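Local coordinates for protein nudix hydrolase DR_0079 (Deinococcus radiodurans, PDB 2O5F) that hydrolyses nucleoside di- and triphosphates to monophosphates with magnesium as cofactor, preferring the cytosine nucleotides CDP and CTP, at residues 49-53 and 63-69; 78-82 and 115-121. One frame throughout, in Å; residues are numbered along the deposited sequence.

Contact 1: 49-53 and 63-69; sequences WIPRR and ALDVSVG
Arg53 sets CG beside its backbone N (chi1 -61°) and then runs extended to NE, which carries its guanidinium alongside 63-69 as far as Ser67, while Asp65, its CB directed at 49-53 and CG anti to the backbone N (chi1 -166°), meets the arginine chain at about a right angle. NH2 of Arg53 gives a weak hydrogen bond to Ser67 O at 2.6 Å. Asp65 OD2 lies at the guanidinium edge, a long salt bridge of 3.7 Å to Arg53 NH1, with the two planes 77° apart; its stronger partner is Lys156. Pro51 CG sits over the centre of one guanidinium face, 3.6 Å above the plane. The backbones meet in a single beta bridge between Arg52 and Leu64, flanked by hydrogen bonds from Arg53 N to Ala63 O (2.6 Å) and from Asp65 N to Pro51 O (3.2 Å). Farther along, Ser67 OG donates to Trp49 O at 2.7 Å and also bonds to Leu41 N, tying both segments to strand 35-42, where Ser67 and Val68 face Ala39 in a classic beta bulge. On the apolar side, Ile50 CG2 meets Leu64 CD2 at 3.8 Å. All four hydrogen bonds across the contact thus end on main-chain carbonyls, while buried Asp65 O has no partner in the model. Arg53 NH2 also makes a long, weak ion pair with Glu89, an inferred magnesium ligand, placing the arginine near the probable metal site.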
# COMPACT_ATOMS: atom_id res chain seq x y z
N TRP A 49 4.01 -10.51 3.98
CA TRP A 49 3.73 -10.22 5.38
C TRP A 49 2.51 -9.31 5.40
O TRP A 49 2.57 -8.15 4.99
CB TRP A 49 4.90 -9.52 6.07
CG TRP A 49 4.73 -9.46 7.57
CD1 TRP A 49 4.90 -10.48 8.46
CD2 TRP A 49 4.33 -8.31 8.34
NE1 TRP A 49 4.63 -10.04 9.74
CE2 TRP A 49 4.27 -8.72 9.69
CE3 TRP A 49 4.01 -6.99 8.01
CZ2 TRP A 49 3.91 -7.85 10.72
CZ3 TRP A 49 3.65 -6.11 9.05
CH2 TRP A 49 3.60 -6.56 10.38
N ILE A 50 1.40 -9.85 5.90
CA ILE A 50 0.15 -9.11 5.92
C ILE A 50 -0.23 -8.65 7.31
O ILE A 50 -0.54 -9.48 8.18
CB ILE A 50 -0.99 -9.98 5.33
CG1 ILE A 50 -0.62 -10.41 3.90
CG2 ILE A 50 -2.29 -9.20 5.33
CD1 ILE A 50 -0.38 -9.24 2.94
N PRO A 51 -0.21 -7.33 7.55
CA PRO A 51 -0.57 -6.85 8.88
C PRO A 51 -2.08 -6.75 9.06
O PRO A 51 -2.84 -6.88 8.10
CB PRO A 51 0.10 -5.49 8.95
CG PRO A 51 0.01 -5.00 7.54
CD PRO A 51 0.32 -6.24 6.71
N ARG A 52 -2.48 -6.50 10.30
CA ARG A 52 -3.87 -6.34 10.65
C ARG A 52 -3.97 -4.88 11.07
O ARG A 52 -3.41 -4.49 12.10
CB ARG A 52 -4.23 -7.27 11.81
CG ARG A 52 -5.68 -7.64 11.85
CD ARG A 52 -5.95 -8.66 12.94
NE ARG A 52 -6.91 -9.65 12.49
CZ ARG A 52 -6.70 -10.49 11.48
NH1 ARG A 52 -5.55 -10.47 10.83
NH2 ARG A 52 -7.64 -11.35 11.13
N ARG A 53 -4.64 -4.09 10.24
CA ARG A 53 -4.85 -2.66 10.43
C ARG A 53 -6.32 -2.32 10.18
O ARG A 53 -6.59 -1.52 9.26
CB ARG A 53 -4.02 -1.86 9.43
CG ARG A 53 -2.52 -2.07 9.53
CD ARG A 53 -1.82 -1.50 8.31
NE ARG A 53 -0.37 -1.52 8.47
CZ ARG A 53 0.49 -1.35 7.48
NH1 ARG A 53 0.06 -1.15 6.24
NH2 ARG A 53 1.80 -1.38 7.72
N ALA A 63 -8.42 -5.27 10.39
CA ALA A 63 -8.58 -5.62 8.98
C ALA A 63 -7.23 -5.90 8.32
O ALA A 63 -6.23 -5.24 8.61
CB ALA A 63 -9.29 -4.50 8.23
N LEU A 64 -7.21 -6.90 7.43
CA LEU A 64 -6.01 -7.26 6.69
C LEU A 64 -5.68 -6.10 5.75
O LEU A 64 -6.58 -5.45 5.23
CB LEU A 64 -6.27 -8.52 5.85
CG LEU A 64 -6.62 -9.78 6.64
CD1 LEU A 64 -7.28 -10.81 5.73
CD2 LEU A 64 -5.36 -10.33 7.28
N ASP A 65 -4.39 -5.86 5.51
CA ASP A 65 -4.00 -4.76 4.63
C ASP A 65 -2.67 -5.05 3.95
O ASP A 65 -2.06 -6.09 4.19
CB ASP A 65 -3.89 -3.48 5.47
CG ASP A 65 -3.83 -2.22 4.62
OD1 ASP A 65 -4.10 -2.29 3.40
OD2 ASP A 65 -3.51 -1.16 5.18
N VAL A 66 -2.23 -4.14 3.09
CA VAL A 66 -0.94 -4.31 2.42
C VAL A 66 0.12 -4.15 3.51
O VAL A 66 -0.15 -3.59 4.58
CB VAL A 66 -0.69 -3.21 1.34
CG1 VAL A 66 -1.62 -3.40 0.15
CG2 VAL A 66 -0.90 -1.82 1.95
N SER A 67 1.33 -4.63 3.23
CA SER A 67 2.43 -4.53 4.19
C SER A 67 2.71 -3.08 4.57
O SER A 67 2.90 -2.76 5.75
CB SER A 67 3.70 -5.15 3.59
OG SER A 67 3.46 -6.48 3.13
N VAL A 68 2.76 -2.22 3.56
CA VAL A 68 3.04 -0.79 3.75
C VAL A 68 2.13 -0.00 2.81
O VAL A 68 2.07 -0.30 1.62
CB VAL A 68 4.49 -0.42 3.35
CG1 VAL A 68 4.82 0.98 3.86
CG2 VAL A 68 5.46 -1.44 3.89
N GLY A 69 1.44 1.01 3.32
CA GLY A 69 0.58 1.78 2.45
C GLY A 69 0.16 3.12 3.01
O GLY A 69 -0.03 3.26 4.22

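Contact 2: 78-82 and 115-121; sequences YEEAF and FMCVYEL
Helix 78-82, the start of the Nudix-box helix, lies over strand 115-121 of the mixed sheet, as in the alpha/beta/alpha sandwich of Nudix hydrolases. The two short axes approach to 9.7 Å and cross at -59°, and the nearest CA pair is Tyr78 with Cys117. Cys117, Tyr119 and Leu121, at every second position of the strand, direct their CB atoms to the helix; Tyr78 and Phe82, one turn apart, answer them. The rings of Phe82 and Tyr119 form an offset stack, centroids 4.3 Å apart and planes only 2° from parallel. With CG of Phe82 anti to its own N (chi1 175°) and CG of Tyr119 beside its N, the rings lie face to face, Tyr119 CD2 offset toward the Phe82 rim and Tyr119 CB over the same ring as a CH-pi contact. Trp99 meets both rings, edge-to-face with Phe82. Beyond the stack, Phe82 CZ reaches Leu121 CD1 at 3.8 Å. At the other end Tyr78 lays its CD1 against Cys117 CB, 3.7 Å away, and sends its hydroxyl past Phe115 CB to a hydrogen bond with Asp16. Tyr119 OH packs 3.2 Å from Tyr78 CB, but no hydrogen bond joins helix and strand: Glu79 N, 3.4 Å from Tyr119 OH, is poorly angled.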
# COMPACT_ATOMS: atom_id res chain seq x y z
N TYR A 78 6.54 9.38 -5.42
CA TYR A 78 6.09 8.06 -4.99
C TYR A 78 7.14 7.36 -4.12
O TYR A 78 6.81 6.81 -3.07
CB TYR A 78 5.77 7.18 -6.21
CG TYR A 78 4.44 7.51 -6.88
CD1 TYR A 78 3.24 7.07 -6.34
CD2 TYR A 78 4.40 8.23 -8.08
CE1 TYR A 78 2.01 7.34 -6.96
CE2 TYR A 78 3.19 8.51 -8.71
CZ TYR A 78 2.01 8.06 -8.16
OH TYR A 78 0.82 8.31 -8.79
N GLU A 79 8.39 7.38 -4.55
CA GLU A 79 9.47 6.73 -3.80
C GLU A 79 9.63 7.34 -2.40
O GLU A 79 9.83 6.62 -1.42
CB GLU A 79 10.80 6.84 -4.56
CG GLU A 79 11.92 6.01 -3.94
CD GLU A 79 13.26 6.23 -4.63
OE1 GLU A 79 13.26 6.53 -5.84
OE2 GLU A 79 14.31 6.09 -3.95
N GLU A 80 9.54 8.66 -2.31
CA GLU A 80 9.68 9.33 -1.03
C GLU A 80 8.55 8.94 -0.08
O GLU A 80 8.78 8.75 1.12
CB GLU A 80 9.73 10.85 -1.22
CG GLU A 80 10.98 11.32 -1.94
CD GLU A 80 10.91 12.78 -2.36
OE1 GLU A 80 9.81 13.36 -2.30
OE2 GLU A 80 11.96 13.33 -2.75
N ALA A 81 7.34 8.82 -0.61
CA ALA A 81 6.21 8.44 0.23
C ALA A 81 6.41 7.01 0.72
O ALA A 81 6.10 6.68 1.87
CB ALA A 81 4.91 8.55 -0.56
N PHE A 82 6.94 6.18 -0.16
CA PHE A 82 7.21 4.78 0.15
C PHE A 82 8.21 4.70 1.29
O PHE A 82 7.97 4.04 2.30
CB PHE A 82 7.72 4.06 -1.11
CG PHE A 82 8.15 2.63 -0.89
CD1 PHE A 82 7.49 1.81 0.01
CD2 PHE A 82 9.20 2.10 -1.63
CE1 PHE A 82 7.87 0.48 0.18
CE2 PHE A 82 9.59 0.78 -1.47
CZ PHE A 82 8.92 -0.04 -0.55
N PHE A 115 -4.58 6.67 -7.74
CA PHE A 115 -3.44 6.46 -8.61
C PHE A 115 -2.41 5.89 -7.66
O PHE A 115 -2.34 6.28 -6.49
CB PHE A 115 -2.98 7.79 -9.20
CG PHE A 115 -3.73 8.18 -10.43
CD1 PHE A 115 -3.38 7.63 -11.66
CD2 PHE A 115 -4.81 9.06 -10.37
CE1 PHE A 115 -4.10 7.94 -12.81
CE2 PHE A 115 -5.53 9.38 -11.52
CZ PHE A 115 -5.17 8.81 -12.74
N MET A 116 -1.60 4.96 -8.14
CA MET A 116 -0.64 4.37 -7.24
C MET A 116 0.52 3.64 -7.88
O MET A 116 0.47 3.22 -9.03
CB MET A 116 -1.35 3.39 -6.31
CG MET A 116 -2.03 2.23 -7.04
SD MET A 116 -2.77 1.04 -5.90
CE MET A 116 -4.26 1.88 -5.39
N CYS A 117 1.57 3.52 -7.09
CA CYS A 117 2.72 2.76 -7.48
C CYS A 117 2.74 1.69 -6.40
O CYS A 117 2.58 2.00 -5.21
CB CYS A 117 4.00 3.57 -7.43
SG CYS A 117 5.41 2.64 -8.06
N VAL A 118 2.91 0.45 -6.82
CA VAL A 118 2.97 -0.69 -5.91
C VAL A 118 4.41 -1.18 -5.96
O VAL A 118 4.98 -1.33 -7.04
CB VAL A 118 2.02 -1.83 -6.36
CG1 VAL A 118 1.93 -2.90 -5.27
CG2 VAL A 118 0.64 -1.26 -6.66
N TYR A 119 4.99 -1.41 -4.79
CA TYR A 119 6.37 -1.86 -4.69
C TYR A 119 6.45 -3.23 -4.04
O TYR A 119 5.50 -3.68 -3.40
CB TYR A 119 7.17 -0.90 -3.82
CG TYR A 119 7.19 0.52 -4.32
CD1 TYR A 119 8.11 0.91 -5.30
CD2 TYR A 119 6.30 1.47 -3.83
CE1 TYR A 119 8.13 2.21 -5.77
CE2 TYR A 119 6.32 2.78 -4.29
CZ TYR A 119 7.24 3.14 -5.26
OH TYR A 119 7.27 4.44 -5.71
N GLU A 120 7.58 -3.89 -4.21
CA GLU A 120 7.79 -5.18 -3.57
C GLU A 120 9.10 -5.06 -2.79
O GLU A 120 10.13 -4.70 -3.36
CB GLU A 120 7.89 -6.31 -4.59
CG GLU A 120 8.13 -7.67 -3.94
CD GLU A 120 8.17 -8.81 -4.93
OE1 GLU A 120 9.12 -8.87 -5.73
OE2 GLU A 120 7.23 -9.64 -4.90
N LEU A 121 9.03 -5.33 -1.50
CA LEU A 121 10.20 -5.28 -0.62
C LEU A 121 10.58 -6.73 -0.35
O LEU A 121 9.71 -7.57 -0.12
CB LEU A 121 9.82 -4.59 0.70
CG LEU A 121 10.88 -3.87 1.54
CD1 LEU A 121 11.35 -2.63 0.78
CD2 LEU A 121 10.30 -3.46 2.89

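In the fold
Both contacts are buried and converge on the mixed sheet, their centres 15 Å apart and their nearest atoms about 5 Å apart without touching. They follow in series along the chain: contact 1 ends on strand 68-71, at an outer position of the sheet, and contact 2 begins on helix 78-90, which covers the more central strand 115-122. The Nudix box spans the two, from Gly69 to the helix. Chemistry follows position. Contact 1, where loop meets strand and some residues remain partly exposed, is chiefly backbone hydrogen bonding, with a weakly bonded arginine and a small apolar patch; contact 2, between helix and sheet, is aromatic and apolar. Glu85 and Glu89, the inferred magnesium ligands, both touch Val68 and belong to the same helix, 78-90, whose first turn makes contact 2.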